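Local coordinates for protein probable porin (Pseudomonas aeruginosa, PDB 2Y0H) that is an OprD-family outer-membrane porin that probably lets small solutes pass, at residues M289-E299 and D338-T346. Residues are numbered along the deposited sequence; the frame is centred on the assembly and turned at random.
Sequences MAYQTFTRPQE and DDSEWERNT. With C8E ((hydroxyethyloxy)tri(ethyloxy)octane), chain L.
Glu343 reaches from its strand with its two carboxylate oxygens turned to consecutive backbone N-H groups of the loop. Glu343 OE2 accepts from Tyr291 N and Glu343 OE1 from Gln292 N, each at 2.7 Å and each through its syn lone pair. The extended chain, with CG anti to the backbone N (chi1 -172°), carries the carboxylate to the loop. Asn345 ND2 donates to the anti lone pair of Glu343 OE2, so that two bonds hold this oxygen, while Asn345 OD1 accepts from Ala290 N at 2.7 Å. Met289 CE packs against the strand backbone, 3.3 Å from Glu343 O. The Phe294 ring lies between Glu341 and Glu343, its edge toward Glu343 CB and one face meeting Glu341 OE2. Arg296 NH1 meets Glu341 OE1 at 3.0 Å from above the carboxylate plane; its NH2 makes a weak salt bridge to Asp339 OD2. Tyr369 OH is hydrogen-bonded to Glu341 OE1. Glu299 OE2 sits 2.5 Å from Glu341 OE2. A water links Glu341 OE2 to Gln292 NE2. The loop, between strands 259-269 and 300-309, folds against the inner wall of the barrel, on strand 339-351, and also touches neighbouring strands 318-330 and 361-371.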
# COMPACT_ATOMS: atom_id res chain seq x y z
N MET A 289 10.05 -1.39 0.55
CA MET A 289 10.83 -0.74 -0.51
C MET A 289 10.19 -0.95 -1.89
O MET A 289 9.20 -1.67 -2.01
CB MET A 289 12.27 -1.27 -0.49
CG MET A 289 13.02 -0.88 0.77
SD MET A 289 13.54 0.85 0.71
CE MET A 289 15.01 0.67 -0.33
N ALA A 290 10.75 -0.34 -2.92
CA ALA A 290 10.17 -0.43 -4.26
C ALA A 290 10.11 -1.87 -4.76
O ALA A 290 9.14 -2.27 -5.39
CB ALA A 290 10.94 0.44 -5.23
N TYR A 291 11.14 -2.64 -4.47
CA TYR A 291 11.20 -4.03 -4.91
C TYR A 291 10.91 -5.02 -3.77
O TYR A 291 9.92 -5.75 -3.82
CB TYR A 291 12.55 -4.32 -5.58
CG TYR A 291 12.75 -5.77 -6.00
CD1 TYR A 291 11.80 -6.42 -6.78
CD2 TYR A 291 13.89 -6.46 -5.63
CE1 TYR A 291 11.99 -7.74 -7.16
CE2 TYR A 291 14.08 -7.77 -6.00
CZ TYR A 291 13.13 -8.41 -6.77
OH TYR A 291 13.31 -9.72 -7.15
N GLN A 292 11.75 -5.03 -2.74
CA GLN A 292 11.57 -5.97 -1.62
C GLN A 292 10.80 -5.37 -0.44
O GLN A 292 10.82 -4.16 -0.21
CB GLN A 292 12.91 -6.52 -1.15
CG GLN A 292 13.46 -7.57 -2.09
CD GLN A 292 12.49 -8.74 -2.28
OE1 GLN A 292 12.01 -8.98 -3.38
NE2 GLN A 292 12.21 -9.45 -1.21
N THR A 293 10.11 -6.24 0.29
CA THR A 293 9.35 -5.80 1.46
C THR A 293 10.11 -6.02 2.77
O THR A 293 9.70 -5.50 3.81
CB THR A 293 7.96 -6.48 1.56
OG1 THR A 293 8.11 -7.85 1.94
CG2 THR A 293 7.21 -6.41 0.22
N PHE A 294 11.22 -6.77 2.72
CA PHE A 294 12.04 -7.04 3.91
C PHE A 294 11.23 -7.66 5.05
O PHE A 294 11.38 -7.29 6.22
CB PHE A 294 12.76 -5.76 4.36
CG PHE A 294 13.87 -5.35 3.44
CD1 PHE A 294 13.59 -4.68 2.26
CD2 PHE A 294 15.18 -5.67 3.74
CE1 PHE A 294 14.62 -4.33 1.39
CE2 PHE A 294 16.22 -5.32 2.88
CZ PHE A 294 15.93 -4.65 1.70
N THR A 295 10.38 -8.61 4.68
CA THR A 295 9.54 -9.32 5.64
C THR A 295 9.74 -10.83 5.53
O THR A 295 8.85 -11.60 5.83
CB THR A 295 8.04 -8.99 5.43
OG1 THR A 295 7.69 -9.19 4.05
CG2 THR A 295 7.76 -7.53 5.84
N ARG A 296 10.93 -11.24 5.09
CA ARG A 296 11.23 -12.66 4.90
C ARG A 296 11.40 -13.34 6.25
O ARG A 296 11.58 -12.65 7.26
CB ARG A 296 12.47 -12.83 4.02
CG ARG A 296 12.23 -12.42 2.58
CD ARG A 296 13.51 -12.23 1.80
NE ARG A 296 14.19 -13.50 1.56
CZ ARG A 296 15.19 -13.65 0.70
NH1 ARG A 296 15.64 -12.61 0.01
NH2 ARG A 296 15.75 -14.84 0.53
N PRO A 297 11.33 -14.68 6.30
CA PRO A 297 11.30 -15.33 7.62
C PRO A 297 12.51 -14.92 8.48
O PRO A 297 13.65 -15.00 8.01
CB PRO A 297 11.34 -16.83 7.28
CG PRO A 297 10.84 -16.92 5.84
CD PRO A 297 11.30 -15.66 5.18
N GLN A 298 12.25 -14.46 9.70
CA GLN A 298 13.30 -14.07 10.65
C GLN A 298 14.17 -12.86 10.26
O GLN A 298 15.20 -12.61 10.88
CB GLN A 298 14.20 -15.27 10.98
CG GLN A 298 13.47 -16.38 11.70
CD GLN A 298 14.36 -17.55 12.03
OE1 GLN A 298 14.70 -18.35 11.16
NE2 GLN A 298 14.75 -17.66 13.29
N GLU A 299 13.76 -12.09 9.26
CA GLU A 299 14.59 -10.99 8.80
C GLU A 299 14.61 -9.78 9.74
O GLU A 299 13.57 -9.34 10.21
CB GLU A 299 14.15 -10.55 7.41
CG GLU A 299 15.07 -9.52 6.78
CD GLU A 299 14.73 -9.33 5.32
OE1 GLU A 299 13.65 -9.80 4.91
OE2 GLU A 299 15.52 -8.72 4.57
N ASP A 338 22.13 -18.15 6.75
CA ASP A 338 21.12 -17.12 6.56
C ASP A 338 21.44 -16.27 5.35
O ASP A 338 22.60 -15.99 5.05
CB ASP A 338 21.04 -16.24 7.81
CG ASP A 338 20.66 -17.03 9.03
OD1 ASP A 338 20.25 -18.18 8.86
OD2 ASP A 338 20.78 -16.50 10.16
N ASP A 339 20.40 -15.83 4.64
CA ASP A 339 20.61 -14.89 3.55
C ASP A 339 20.64 -13.48 4.13
O ASP A 339 20.28 -13.27 5.30
CB ASP A 339 19.50 -15.02 2.50
CG ASP A 339 19.93 -14.52 1.13
OD1 ASP A 339 21.04 -13.95 1.01
OD2 ASP A 339 19.15 -14.71 0.16
N SER A 340 21.08 -12.53 3.32
CA SER A 340 21.01 -11.12 3.66
C SER A 340 20.82 -10.34 2.37
O SER A 340 21.13 -10.84 1.29
CB SER A 340 22.28 -10.66 4.38
OG SER A 340 23.44 -11.04 3.66
N GLU A 341 20.29 -9.13 2.48
CA GLU A 341 19.94 -8.36 1.29
C GLU A 341 20.00 -6.87 1.59
O GLU A 341 19.92 -6.45 2.75
CB GLU A 341 18.54 -8.76 0.79
CG GLU A 341 17.40 -8.44 1.77
CD GLU A 341 16.05 -9.06 1.38
OE1 GLU A 341 15.94 -9.66 0.29
OE2 GLU A 341 15.09 -8.97 2.17
N TRP A 342 20.14 -6.08 0.54
CA TRP A 342 19.99 -4.64 0.67
C TRP A 342 19.32 -4.03 -0.56
O TRP A 342 19.37 -4.58 -1.65
CB TRP A 342 21.32 -3.95 0.96
CG TRP A 342 22.38 -3.99 -0.10
CD1 TRP A 342 23.44 -4.85 -0.16
CD2 TRP A 342 22.52 -3.10 -1.23
NE1 TRP A 342 24.22 -4.56 -1.26
CE2 TRP A 342 23.68 -3.50 -1.93
CE3 TRP A 342 21.77 -2.03 -1.73
CZ2 TRP A 342 24.11 -2.86 -3.10
CZ3 TRP A 342 22.20 -1.39 -2.89
CH2 TRP A 342 23.37 -1.81 -3.56
N GLU A 343 18.67 -2.88 -0.36
CA GLU A 343 18.05 -2.19 -1.47
C GLU A 343 18.22 -0.69 -1.30
O GLU A 343 18.15 -0.17 -0.19
CB GLU A 343 16.56 -2.55 -1.57
CG GLU A 343 15.87 -2.01 -2.84
CD GLU A 343 14.43 -2.53 -3.03
OE1 GLU A 343 14.12 -3.65 -2.57
OE2 GLU A 343 13.62 -1.81 -3.65
N ARG A 344 18.47 -0.01 -2.41
CA ARG A 344 18.42 1.43 -2.43
C ARG A 344 17.37 1.88 -3.44
O ARG A 344 17.24 1.29 -4.50
CB ARG A 344 19.79 2.01 -2.78
CG ARG A 344 19.77 3.50 -3.11
CD ARG A 344 20.75 4.25 -2.24
NE ARG A 344 21.97 3.48 -2.04
CZ ARG A 344 23.01 3.90 -1.33
NH1 ARG A 344 22.97 5.10 -0.76
NH2 ARG A 344 24.09 3.13 -1.20
N ASN A 345 16.61 2.91 -3.07
CA ASN A 345 15.60 3.51 -3.94
C ASN A 345 15.89 4.99 -4.01
O ASN A 345 16.03 5.65 -2.98
CB ASN A 345 14.19 3.35 -3.36
CG ASN A 345 13.67 1.93 -3.41
OD1 ASN A 345 12.69 1.59 -2.75
ND2 ASN A 345 14.32 1.09 -4.20
N THR A 346 15.98 5.52 -5.22
CA THR A 346 16.09 6.96 -5.40
C THR A 346 14.98 7.39 -6.33
O THR A 346 14.88 6.91 -7.46
CB THR A 346 17.45 7.37 -5.96
OG1 THR A 346 18.48 7.00 -5.04
CG2 THR A 346 17.50 8.87 -6.18
C7 C8E L . 25.15 -6.28 3.36
C8 C8E L . 24.81 -7.76 3.19
O9 C8E L . 24.06 -7.96 2.01
C10 C8E L . 24.83 -7.78 0.83
C11 C8E L . 24.57 -8.93 -0.15
O12 C8E L . 25.71 -9.16 -0.96
O HOH W 1 12.54 -9.06 1.20